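PDB 3WAJ: transmembrane oligosaccharyl transferase from Archaeoglobus fulgidus, which is a multi-pass membrane protein of the STT3/AglB family, with a GT-C-type helical region, a zinc site and a strand-rich peripheral domain. Local coordinates for residues S172-F177 and F219-I224; P223-F228 and V252-S257; A780-K785 and I851-S856; Q811-K816 and Y820-P825. All blocks are in the same frame, centred on the assembly; numbering follows the deposited sequence.

Contact 1 of 4, residues S172-F177 and F219-I224; sequences SALGTF and FIIAPI
The Phe177 ring packs on Ile225 and Phe228 of helix 221-234, beside the place where Leu174 and Ile221 meet, while Phe219 makes an edge-to-face pair with Phe279. All of this belongs to the helical membrane bundle of the GT-C-type STT3 region, where helix 163-181 lies beside helix 221-234. The carbonyl plane of Ser172 receives Thr176 N over one face and Thr176 OG1 over the other, so the threonine hydroxyl shares an acceptor with an ordinary helical bond; its own bond to Ser172 O measures 2.6 Å.

Packing across the two segments is purely apolar and light, burying 106 Å² in all. The CA atoms of Ala173 and Ile221 are 8.3 Å apart; the long, branched Ile221 spans most of this gap and meets the small Ala173. The CG1 of Ile221 stands anti to the backbone N (chi1 -172°), which carries CD1 out to Leu174, while CG2 occupies the crowded position between N and the carbonyl carbon. Ala173 offers just a methyl, and Thr207 and Ile208 of helix 199-214 also lie against it. Leu174 starts off across the line between the segments, but its branched end swings nearer and also touches Leu127 of helix 121-131. The two long side chains cross obliquely, with Leu174 CD2 3.9 Å from Ile221 CD1, and Ala173 CB lies 4.5 Å from Ile221 CG1.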
loop_
_atom_site.group_PDB
_atom_site.type_symbol
_atom_site.label_atom_id
_atom_site.label_comp_id
_atom_site.label_asym_id
_atom_site.label_seq_id
_atom_site.Cartn_x
_atom_site.Cartn_y
_atom_site.Cartn_z
ATOM N N SER A 172 -12.874 10.321 -18.193
ATOM C CA SER A 172 -14.076 9.921 -18.922
ATOM C C SER A 172 -15.251 10.788 -18.538
ATOM O O SER A 172 -16.008 11.217 -19.403
ATOM C CB SER A 172 -14.441 8.456 -18.642
ATOM O OG SER A 172 -13.534 7.578 -19.272
ATOM N N ALA A 173 -15.413 11.031 -17.237
ATOM C CA ALA A 173 -16.546 11.811 -16.754
ATOM C C ALA A 173 -16.487 13.243 -17.293
ATOM O O ALA A 173 -17.501 13.787 -17.718
ATOM C CB ALA A 173 -16.615 11.799 -15.238
ATOM N N LEU A 174 -15.296 13.840 -17.292
ATOM C CA LEU A 174 -15.119 15.187 -17.824
ATOM C C LEU A 174 -15.433 15.242 -19.327
ATOM O O LEU A 174 -16.291 16.016 -19.768
ATOM C CB LEU A 174 -13.695 15.670 -17.576
ATOM C CG LEU A 174 -13.206 15.768 -16.136
ATOM C CD1 LEU A 174 -11.730 16.127 -16.123
ATOM C CD2 LEU A 174 -14.011 16.788 -15.337
ATOM N N GLY A 175 -14.734 14.421 -20.104
ATOM C CA GLY A 175 -14.906 14.386 -21.544
ATOM C C GLY A 175 -16.328 14.085 -21.971
ATOM O O GLY A 175 -16.841 14.684 -22.914
ATOM N N THR A 176 -16.970 13.154 -21.278
ATOM C CA THR A 176 -18.349 12.800 -21.599
ATOM C C THR A 176 -19.318 13.877 -21.134
ATOM O O THR A 176 -20.362 14.099 -21.752
ATOM C CB THR A 176 -18.760 11.444 -20.986
ATOM O OG1 THR A 176 -18.578 11.482 -19.561
ATOM C CG2 THR A 176 -17.957 10.293 -21.604
ATOM N N PHE A 177 -18.995 14.530 -20.022
ATOM C CA PHE A 177 -19.813 15.652 -19.583
ATOM C C PHE A 177 -19.718 16.825 -20.568
ATOM O O PHE A 177 -20.732 17.438 -20.907
ATOM C CB PHE A 177 -19.439 16.130 -18.186
ATOM C CG PHE A 177 -20.258 17.300 -17.718
ATOM C CD1 PHE A 177 -21.530 17.104 -17.203
ATOM C CD2 PHE A 177 -19.764 18.604 -17.817
ATOM C CE1 PHE A 177 -22.303 18.180 -16.797
ATOM C CE2 PHE A 177 -20.528 19.692 -17.405
ATOM C CZ PHE A 177 -21.800 19.483 -16.897
ATOM N N PHE A 219 -16.953 10.860 -5.224
ATOM C CA PHE A 219 -18.033 11.852 -5.214
ATOM C C PHE A 219 -17.448 13.251 -5.435
ATOM O O PHE A 219 -18.151 14.166 -5.834
ATOM C CB PHE A 219 -18.785 11.806 -3.878
ATOM C CG PHE A 219 -17.929 12.194 -2.702
ATOM C CD1 PHE A 219 -17.795 13.533 -2.334
ATOM C CD2 PHE A 219 -17.225 11.233 -1.997
ATOM C CE1 PHE A 219 -16.977 13.906 -1.279
ATOM C CE2 PHE A 219 -16.414 11.592 -0.931
ATOM C CZ PHE A 219 -16.291 12.935 -0.572
ATOM N N ILE A 220 -16.156 13.400 -5.153
ATOM C CA ILE A 220 -15.441 14.663 -5.310
ATOM C C ILE A 220 -15.545 15.250 -6.724
ATOM O O ILE A 220 -15.406 16.454 -6.899
ATOM C CB ILE A 220 -13.942 14.501 -4.901
ATOM C CG1 ILE A 220 -13.353 15.834 -4.446
ATOM C CG2 ILE A 220 -13.116 13.939 -6.057
ATOM C CD1 ILE A 220 -14.137 16.505 -3.374
ATOM N N ILE A 221 -15.796 14.414 -7.730
ATOM C CA ILE A 221 -15.997 14.917 -9.090
ATOM C C ILE A 221 -17.266 15.781 -9.151
ATOM O O ILE A 221 -17.400 16.651 -10.014
ATOM C CB ILE A 221 -16.070 13.760 -10.123
ATOM C CG1 ILE A 221 -16.091 14.295 -11.552
ATOM C CG2 ILE A 221 -17.308 12.924 -9.912
ATOM C CD1 ILE A 221 -14.844 15.034 -11.935
ATOM N N ALA A 222 -18.196 15.556 -8.224
ATOM C CA ALA A 222 -19.442 16.332 -8.220
ATOM C C ALA A 222 -19.249 17.838 -7.918
ATOM O O ALA A 222 -19.732 18.674 -8.686
ATOM C CB ALA A 222 -20.520 15.690 -7.321
ATOM N N PRO A 223 -18.555 18.187 -6.808
ATOM C CA PRO A 223 -18.223 19.600 -6.565
ATOM C C PRO A 223 -17.466 20.223 -7.735
ATOM O O PRO A 223 -17.699 21.387 -8.067
ATOM C CB PRO A 223 -17.293 19.542 -5.353
ATOM C CG PRO A 223 -17.642 18.281 -4.652
ATOM C CD PRO A 223 -18.128 17.319 -5.690
ATOM N N ILE A 224 -16.572 19.455 -8.354
ATOM C CA ILE A 224 -15.788 19.952 -9.489
ATOM C C ILE A 224 -16.678 20.429 -10.639
ATOM O O ILE A 224 -16.573 21.569 -11.078
ATOM C CB ILE A 224 -14.772 18.897 -9.984
ATOM C CG1 ILE A 224 -13.659 18.697 -8.945
ATOM C CG2 ILE A 224 -14.172 19.296 -11.326
ATOM C CD1 ILE A 224 -12.683 17.590 -9.305
#

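Contact 2 of 4, residues P223-F228 and V252-S257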
loop_
_atom_site.group_PDB
_atom_site.type_symbol
_atom_site.label_atom_id
_atom_site.label_comp_id
_atom_site.label_asym_id
_atom_site.label_seq_id
_atom_site.Cartn_x
_atom_site.Cartn_y
_atom_site.Cartn_z
ATOM N N PRO A 223 -18.555 18.187 -6.808
ATOM C CA PRO A 223 -18.223 19.600 -6.565
ATOM C C PRO A 223 -17.466 20.223 -7.735
ATOM O O PRO A 223 -17.699 21.387 -8.067
ATOM C CB PRO A 223 -17.293 19.542 -5.353
ATOM C CG PRO A 223 -17.642 18.281 -4.652
ATOM C CD PRO A 223 -18.128 17.319 -5.690
ATOM N N ILE A 224 -16.572 19.455 -8.354
ATOM C CA ILE A 224 -15.788 19.952 -9.489
ATOM C C ILE A 224 -16.678 20.429 -10.639
ATOM O O ILE A 224 -16.573 21.569 -11.078
ATOM C CB ILE A 224 -14.772 18.897 -9.984
ATOM C CG1 ILE A 224 -13.659 18.697 -8.945
ATOM C CG2 ILE A 224 -14.172 19.296 -11.326
ATOM C CD1 ILE A 224 -12.683 17.590 -9.305
ATOM N N ILE A 225 -17.552 19.552 -11.120
ATOM C CA ILE A 225 -18.514 19.907 -12.159
ATOM C C ILE A 225 -19.429 21.062 -11.744
ATOM O O ILE A 225 -19.782 21.906 -12.565
ATOM C CB ILE A 225 -19.362 18.688 -12.567
ATOM C CG1 ILE A 225 -18.456 17.590 -13.113
ATOM C CG2 ILE A 225 -20.414 19.078 -13.610
ATOM C CD1 ILE A 225 -19.190 16.323 -13.504
ATOM N N LEU A 226 -19.816 21.105 -10.473
ATOM C CA LEU A 226 -20.669 22.192 -9.999
ATOM C C LEU A 226 -19.922 23.516 -10.054
ATOM O O LEU A 226 -20.524 24.553 -10.309
ATOM C CB LEU A 226 -21.194 21.918 -8.595
ATOM C CG LEU A 226 -22.291 20.865 -8.512
ATOM C CD1 LEU A 226 -22.595 20.573 -7.051
ATOM C CD2 LEU A 226 -23.550 21.326 -9.246
ATOM N N ALA A 227 -18.609 23.481 -9.837
ATOM C CA ALA A 227 -17.786 24.676 -10.039
ATOM C C ALA A 227 -17.844 25.168 -11.494
ATOM O O ALA A 227 -17.790 26.378 -11.739
ATOM C CB ALA A 227 -16.345 24.442 -9.588
ATOM N N PHE A 228 -17.969 24.242 -12.448
ATOM C CA PHE A 228 -18.134 24.618 -13.859
ATOM C C PHE A 228 -19.360 25.492 -14.011
ATOM O O PHE A 228 -19.340 26.481 -14.745
ATOM C CB PHE A 228 -18.310 23.402 -14.789
ATOM C CG PHE A 228 -17.139 22.450 -14.812
ATOM C CD1 PHE A 228 -15.915 22.790 -14.249
ATOM C CD2 PHE A 228 -17.272 21.210 -15.411
ATOM C CE1 PHE A 228 -14.840 21.896 -14.271
ATOM C CE2 PHE A 228 -16.207 20.313 -15.441
ATOM C CZ PHE A 228 -14.990 20.658 -14.873
ATOM N N VAL A 252 -29.604 15.623 -15.313
ATOM C CA VAL A 252 -29.687 14.241 -15.783
ATOM C C VAL A 252 -28.476 13.427 -15.329
ATOM O O VAL A 252 -28.627 12.345 -14.742
ATOM C CB VAL A 252 -29.846 14.160 -17.326
ATOM C CG1 VAL A 252 -29.827 12.704 -17.810
ATOM C CG2 VAL A 252 -31.138 14.844 -17.764
ATOM N N THR A 253 -27.285 13.960 -15.596
ATOM C CA THR A 253 -26.017 13.325 -15.218
ATOM C C THR A 253 -25.958 12.947 -13.725
ATOM O O THR A 253 -25.714 11.784 -13.359
ATOM C CB THR A 253 -24.837 14.258 -15.544
ATOM O OG1 THR A 253 -24.833 14.562 -16.945
ATOM C CG2 THR A 253 -23.512 13.622 -15.164
ATOM N N PHE A 254 -26.186 13.934 -12.870
ATOM C CA PHE A 254 -26.175 13.697 -11.434
ATOM C C PHE A 254 -27.302 12.758 -11.015
ATOM O O PHE A 254 -27.112 11.929 -10.133
ATOM C CB PHE A 254 -26.217 15.028 -10.670
ATOM C CG PHE A 254 -24.912 15.770 -10.697
ATOM C CD1 PHE A 254 -23.721 15.111 -10.399
ATOM C CD2 PHE A 254 -24.865 17.119 -11.030
ATOM C CE1 PHE A 254 -22.502 15.786 -10.417
ATOM C CE2 PHE A 254 -23.646 17.807 -11.057
ATOM C CZ PHE A 254 -22.464 17.138 -10.747
ATOM N N ALA A 255 -28.464 12.875 -11.655
ATOM C CA ALA A 255 -29.554 11.940 -11.384
ATOM C C ALA A 255 -29.136 10.503 -11.715
ATOM O O ALA A 255 -29.326 9.584 -10.906
ATOM C CB ALA A 255 -30.819 12.329 -12.150
ATOM N N VAL A 256 -28.559 10.313 -12.898
ATOM C CA VAL A 256 -28.161 8.979 -13.322
ATOM C C VAL A 256 -27.078 8.415 -12.404
ATOM O O VAL A 256 -27.169 7.269 -11.980
ATOM C CB VAL A 256 -27.724 8.952 -14.804
ATOM C CG1 VAL A 256 -27.049 7.626 -15.155
ATOM C CG2 VAL A 256 -28.931 9.196 -15.715
ATOM N N SER A 257 -26.075 9.227 -12.081
ATOM C CA SER A 257 -24.970 8.771 -11.234
ATOM C C SER A 257 -25.490 8.266 -9.900
ATOM O O SER A 257 -24.996 7.267 -9.371
ATOM C CB SER A 257 -23.954 9.894 -11.001
ATOM O OG SER A 257 -24.511 10.939 -10.224
#
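A helical hairpin, made by the successive helices 221-234 and 243-261, brings Phe254 of the second helix against Ile225 and Leu226 of the first. The backbones stand well apart, 9.9 Å between the CA atoms of Ile225 and Phe254, and the long, rigid phenylalanine spans this gap. Its CG lies anti to the carbonyl carbon (chi1 -74°), and the far rim of the ring reaches the partner helix. There Phe254 CZ comes 3.9 Å from Ile225 CB, with the CG2 branch at nearly the same range; ring and isoleucine slide past each other in opposite directions. Leu226 sends one methyl inward, its CD2 lying 4.0 Å from Phe254 CE2.

Both helices are part of the membrane bundle of the STT3 region, and helix 278-303 lines this contact too: Ser287 touches both Leu226 and Phe254. Ile208 of helix 199-214 also packs on Ile225. Within helix 243-261 the small polar Ser257 is satisfied locally, its OG donating to Phe254 O at 2.8 Å, an approach strongly bent at the carbonyl (111°). The Phe228 ring lies over its own helix, one face resting on Ile224 O, 3.4 Å above the plane and offset toward the rim.

Contact 3 of 4, residues A780-K785 and I851-S856; sequences AVVTGK and ITIYES
Apolar contacts alone join Ala780 and Val782 to Ile851 and Ile853. Both chains are extended here, so every second residue faces the partner: Ala780 and Val782 from the strand, Ile851 and Ile853 from the run opposite. The closest pair is Ala780 CB and Ile853 CG2, 3.7 Å apart; the small alanine suits the place where the backbones come nearest, 7.4 Å between the CA atoms of these two residues. Toward Val782 the backbones diverge, and longer side chains fill the distance. Val782 CG1 and Ile851 CD1 meet tip to tip at 4.0 Å. The other valine methyl, CG2, is 4.2 Å from Ile853 CD1, the two side chains meeting at a slant.

Polar interactions lie at the C-terminal part of 851-856, away from these apolar pairs. Tyr854 is the N-cap residue of helix 855-860, and Glu855, the next residue, forms a salt bridge with Arg694 and accepts a bond from Gln859 NE2.

Strand 780-785 is the middle strand of a three-stranded mixed sheet in the peripheral domain, between strands 819-824 and 863-865. Residues 851-853 lie over one face of it, and their isoleucines also touch Ile842 and Tyr840 of strand 835-844 and Ile864 of strand 863-865.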
loop_
_atom_site.group_PDB
_atom_site.type_symbol
_atom_site.label_atom_id
_atom_site.label_comp_id
_atom_site.label_asym_id
_atom_site.label_seq_id
_atom_site.Cartn_x
_atom_site.Cartn_y
_atom_site.Cartn_z
ATOM N N ALA A 780 6.457 -26.232 27.992
ATOM C CA ALA A 780 6.573 -27.233 29.056
ATOM C C ALA A 780 7.219 -26.628 30.293
ATOM O O ALA A 780 8.321 -26.079 30.215
ATOM C CB ALA A 780 7.380 -28.431 28.589
ATOM N N VAL A 781 6.547 -26.734 31.434
ATOM C CA VAL A 781 7.106 -26.187 32.663
ATOM C C VAL A 781 8.058 -27.196 33.307
ATOM O O VAL A 781 7.635 -28.247 33.778
ATOM C CB VAL A 781 6.005 -25.742 33.642
ATOM C CG1 VAL A 781 6.621 -25.118 34.897
ATOM C CG2 VAL A 781 5.075 -24.753 32.961
ATOM N N VAL A 782 9.350 -26.882 33.294
ATOM C CA VAL A 782 10.342 -27.695 33.995
ATOM C C VAL A 782 10.725 -26.994 35.298
ATOM O O VAL A 782 11.097 -25.812 35.299
ATOM C CB VAL A 782 11.594 -27.976 33.135
ATOM C CG1 VAL A 782 12.630 -28.751 33.939
ATOM C CG2 VAL A 782 11.212 -28.758 31.895
ATOM N N THR A 783 10.623 -27.725 36.405
ATOM C CA THR A 783 10.854 -27.147 37.722
ATOM C C THR A 783 11.404 -28.192 38.681
ATOM O O THR A 783 11.368 -29.395 38.402
ATOM C CB THR A 783 9.559 -26.570 38.302
ATOM O OG1 THR A 783 9.855 -25.750 39.437
ATOM C CG2 THR A 783 8.623 -27.693 38.712
ATOM N N GLY A 784 11.906 -27.732 39.818
ATOM C CA GLY A 784 12.482 -28.635 40.794
ATOM C C GLY A 784 13.406 -27.908 41.747
ATOM O O GLY A 784 13.403 -26.680 41.813
ATOM N N LYS A 785 14.211 -28.668 42.480
ATOM C CA LYS A 785 15.037 -28.085 43.526
ATOM C C LYS A 785 16.521 -28.062 43.194
ATOM O O LYS A 785 17.031 -28.896 42.440
ATOM C CB LYS A 785 14.792 -28.796 44.863
ATOM C CG LYS A 785 13.542 -28.316 45.593
ATOM C CD LYS A 785 13.301 -29.098 46.874
ATOM C CE LYS A 785 12.662 -30.450 46.597
ATOM N NZ LYS A 785 11.238 -30.305 46.174
ATOM N N ILE A 851 17.297 -33.289 29.353
ATOM C CA ILE A 851 15.856 -33.491 29.188
ATOM C C ILE A 851 15.466 -33.596 27.722
ATOM O O ILE A 851 15.976 -32.853 26.870
ATOM C CB ILE A 851 15.035 -32.286 29.701
ATOM C CG1 ILE A 851 15.794 -31.481 30.748
ATOM C CG2 ILE A 851 13.652 -32.714 30.198
ATOM C CD1 ILE A 851 15.056 -30.219 31.152
ATOM N N THR A 852 14.525 -34.485 27.432
ATOM C CA THR A 852 13.829 -34.425 26.156
ATOM C C THR A 852 12.364 -34.098 26.455
ATOM O O THR A 852 11.788 -34.614 27.421
ATOM C CB THR A 852 13.995 -35.716 25.326
ATOM O OG1 THR A 852 12.773 -36.466 25.330
ATOM C CG2 THR A 852 15.144 -36.558 25.878
ATOM N N ILE A 853 11.788 -33.208 25.648
ATOM C CA ILE A 853 10.421 -32.731 25.853
ATOM C C ILE A 853 9.545 -33.213 24.702
ATOM O O ILE A 853 9.999 -33.263 23.556
ATOM C CB ILE A 853 10.376 -31.185 25.899
ATOM C CG1 ILE A 853 11.245 -30.653 27.041
ATOM C CG2 ILE A 853 8.950 -30.675 26.057
ATOM C CD1 ILE A 853 10.695 -30.985 28.415
ATOM N N TYR A 854 8.292 -33.553 24.995
ATOM C CA TYR A 854 7.370 -33.978 23.942
ATOM C C TYR A 854 6.320 -32.909 23.608
ATOM O O TYR A 854 5.986 -32.048 24.443
ATOM C CB TYR A 854 6.762 -35.363 24.264
ATOM C CG TYR A 854 7.848 -36.403 24.389
ATOM C CD1 TYR A 854 8.381 -37.016 23.257
ATOM C CD2 TYR A 854 8.390 -36.731 25.627
ATOM C CE1 TYR A 854 9.403 -37.953 23.356
ATOM C CE2 TYR A 854 9.416 -37.668 25.738
ATOM C CZ TYR A 854 9.918 -38.275 24.597
ATOM O OH TYR A 854 10.932 -39.204 24.690
ATOM N N GLU A 855 5.834 -32.969 22.370
ATOM C CA GLU A 855 4.933 -31.968 21.819
ATOM C C GLU A 855 3.724 -31.691 22.716
ATOM O O GLU A 855 3.293 -30.541 22.847
ATOM C CB GLU A 855 4.515 -32.379 20.394
ATOM C CG GLU A 855 3.479 -31.485 19.729
ATOM C CD GLU A 855 4.045 -30.138 19.301
ATOM O OE1 GLU A 855 5.229 -29.856 19.615
ATOM O OE2 GLU A 855 3.303 -29.365 18.639
ATOM N N SER A 856 3.197 -32.734 23.355
ATOM C CA SER A 856 1.984 -32.582 24.156
ATOM C C SER A 856 2.289 -31.800 25.431
ATOM O O SER A 856 1.472 -30.990 25.885
ATOM C CB SER A 856 1.359 -33.940 24.483
ATOM O OG SER A 856 2.144 -34.650 25.418
#

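Contact 4 of 4, residues Q811-K816 and Y820-P825; sequences QTVEVK and YTVVLP
Gln811, with CG anti to its main-chain N (chi1 -172°) and the chain extended beyond, lays its amide alongside Val822. The valine answers with CG2, which chi1 of 71° places anti to the backbone N; Gln811 CD is 3.4 Å from Val822 CG2, and the two side chains pass in opposite directions. Val813 fits into the same interface: its CG2 crosses over Val822 CG2 at 4.1 Å and sits 3.3 Å from Thr821 O, while its CG1 lies 4.2 Å from Tyr820 CB. Branched valines suit these positions, being compact and compatible with extended backbone.

A water links the main chains where the strands do not pair directly. It donates to Glu814 O at 2.9 Å and accepts from Thr821 N at 2.7 Å. Tyr820 carries its ring away from this side, and its hydroxyl bonds to Leu866 O.

The two strands are neighbours in sequence, joined by a tight connection and running nearly antiparallel (150°), yet they belong to different sheets of the peripheral domain. Strand 806-814 is an outermost strand of a four-stranded antiparallel sheet, paired with strand 792-800; strand 819-824 is at the border of the three-stranded mixed sheet, beside strand 780-785.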
loop_
_atom_site.group_PDB
_atom_site.type_symbol
_atom_site.label_atom_id
_atom_site.label_comp_id
_atom_site.label_asym_id
_atom_site.label_seq_id
_atom_site.Cartn_x
_atom_site.Cartn_y
_atom_site.Cartn_z
ATOM N N GLN A 811 18.177 -20.175 27.757
ATOM C CA GLN A 811 17.365 -19.434 28.712
ATOM C C GLN A 811 18.011 -19.593 30.076
ATOM O O GLN A 811 18.491 -20.679 30.409
ATOM C CB GLN A 811 15.913 -19.928 28.737
ATOM C CG GLN A 811 14.993 -19.052 29.583
ATOM C CD GLN A 811 13.584 -19.606 29.686
ATOM O OE1 GLN A 811 13.192 -20.493 28.924
ATOM N NE2 GLN A 811 12.815 -19.091 30.638
ATOM N N THR A 812 18.057 -18.510 30.849
ATOM C CA THR A 812 18.623 -18.568 32.193
ATOM C C THR A 812 17.614 -18.056 33.204
ATOM O O THR A 812 16.995 -17.005 33.012
ATOM C CB THR A 812 19.957 -17.806 32.317
ATOM O OG1 THR A 812 20.967 -18.500 31.581
ATOM C CG2 THR A 812 20.404 -17.741 33.772
ATOM N N VAL A 813 17.465 -18.813 34.285
ATOM C CA VAL A 813 16.405 -18.579 35.247
ATOM C C VAL A 813 16.965 -18.388 36.655
ATOM O O VAL A 813 17.808 -19.164 37.116
ATOM C CB VAL A 813 15.374 -19.723 35.177
ATOM C CG1 VAL A 813 15.004 -20.231 36.550
ATOM C CG2 VAL A 813 14.149 -19.273 34.401
ATOM N N GLU A 814 16.508 -17.331 37.319
ATOM C CA GLU A 814 16.967 -17.003 38.663
ATOM C C GLU A 814 16.307 -17.946 39.666
ATOM O O GLU A 814 15.137 -18.309 39.512
ATOM C CB GLU A 814 16.616 -15.549 38.987
ATOM C CG GLU A 814 17.375 -14.949 40.157
ATOM C CD GLU A 814 17.053 -13.478 40.372
ATOM O OE1 GLU A 814 15.954 -13.031 39.973
ATOM O OE2 GLU A 814 17.908 -12.768 40.939
ATOM N N VAL A 815 17.057 -18.346 40.691
ATOM C CA VAL A 815 16.554 -19.286 41.693
ATOM C C VAL A 815 15.779 -18.584 42.808
ATOM O O VAL A 815 16.147 -17.498 43.256
ATOM C CB VAL A 815 17.694 -20.130 42.282
ATOM C CG1 VAL A 815 17.212 -20.958 43.450
ATOM C CG2 VAL A 815 18.271 -21.036 41.211
ATOM N N LYS A 816 14.689 -19.211 43.234
ATOM C CA LYS A 816 13.869 -18.712 44.327
ATOM C C LYS A 816 13.693 -19.804 45.381
ATOM O O LYS A 816 13.131 -20.863 45.090
ATOM C CB LYS A 816 12.505 -18.288 43.784
ATOM C CG LYS A 816 12.086 -19.066 42.536
ATOM C CD LYS A 816 10.592 -18.976 42.253
ATOM C CE LYS A 816 9.781 -19.930 43.131
ATOM N NZ LYS A 816 9.674 -19.497 44.559
ATOM N N TYR A 820 13.756 -23.818 41.201
ATOM C CA TYR A 820 13.806 -23.146 39.912
ATOM C C TYR A 820 12.546 -23.485 39.124
ATOM O O TYR A 820 11.878 -24.480 39.404
ATOM C CB TYR A 820 15.041 -23.589 39.125
ATOM C CG TYR A 820 14.896 -24.951 38.484
ATOM C CD1 TYR A 820 15.109 -26.115 39.216
ATOM C CD2 TYR A 820 14.549 -25.075 37.142
ATOM C CE1 TYR A 820 14.974 -27.361 38.631
ATOM C CE2 TYR A 820 14.413 -26.311 36.551
ATOM C CZ TYR A 820 14.625 -27.452 37.297
ATOM O OH TYR A 820 14.486 -28.686 36.701
ATOM N N THR A 821 12.221 -22.660 38.140
ATOM C CA THR A 821 11.140 -22.982 37.217
ATOM C C THR A 821 11.473 -22.430 35.832
ATOM O O THR A 821 11.819 -21.252 35.690
ATOM C CB THR A 821 9.789 -22.439 37.713
ATOM O OG1 THR A 821 9.492 -23.003 38.999
ATOM C CG2 THR A 821 8.683 -22.805 36.744
ATOM N N VAL A 822 11.398 -23.280 34.813
ATOM C CA VAL A 822 11.685 -22.824 33.456
ATOM C C VAL A 822 10.684 -23.361 32.418
ATOM O O VAL A 822 10.256 -24.520 32.481
ATOM C CB VAL A 822 13.156 -23.098 33.056
ATOM C CG1 VAL A 822 13.399 -24.574 32.860
ATOM C CG2 VAL A 822 13.516 -22.324 31.796
ATOM N N VAL A 823 10.303 -22.496 31.480
ATOM C CA VAL A 823 9.335 -22.840 30.439
ATOM C C VAL A 823 10.062 -22.998 29.095
ATOM O O VAL A 823 10.688 -22.053 28.608
ATOM C CB VAL A 823 8.224 -21.764 30.355
ATOM C CG1 VAL A 823 7.039 -22.236 29.509
ATOM C CG2 VAL A 823 7.748 -21.408 31.748
ATOM N N LEU A 824 9.985 -24.197 28.514
ATOM C CA LEU A 824 10.683 -24.527 27.268
ATOM C C LEU A 824 9.679 -24.693 26.118
ATOM O O LEU A 824 8.657 -25.364 26.276
ATOM C CB LEU A 824 11.504 -25.808 27.447
ATOM C CG LEU A 824 12.395 -25.877 28.693
ATOM C CD1 LEU A 824 13.154 -27.201 28.791
ATOM C CD2 LEU A 824 13.372 -24.719 28.715
ATOM N N PRO A 825 9.959 -24.076 24.955
ATOM C CA PRO A 825 9.008 -24.130 23.838
ATOM C C PRO A 825 9.348 -25.156 22.750
ATOM O O PRO A 825 8.515 -25.383 21.873
ATOM C CB PRO A 825 9.110 -22.721 23.248
ATOM C CG PRO A 825 10.556 -22.359 23.463
ATOM C CD PRO A 825 11.028 -23.091 24.712
HETATM O O HOH W 1 13.023 -20.242 39.150
#

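How the contacts relate
The four contacts fall into two pairs on opposite sides of the chain's centre. Contacts 1 and 2 share Pro223 and Ile224 on helix 221-234, with centres 7 Å apart; Ala222 CB touches Phe254 CE1 at 3.7 Å and Leu174 CD2 lies 4.0 Å from Phe228 CZ, so they form one continuous packing region. Contact 4 is nested within the loop closed by contact 3. Their centres are 11 Å apart, and Val781 CG1 packs 3.6 Å from Thr821 CG2. Between contacts 1 and 3 the centres are 68 Å apart. The zinc site of Asp47, Asp161 and His163 adjoins helix 163-181, the helix that also carries residues 172-177.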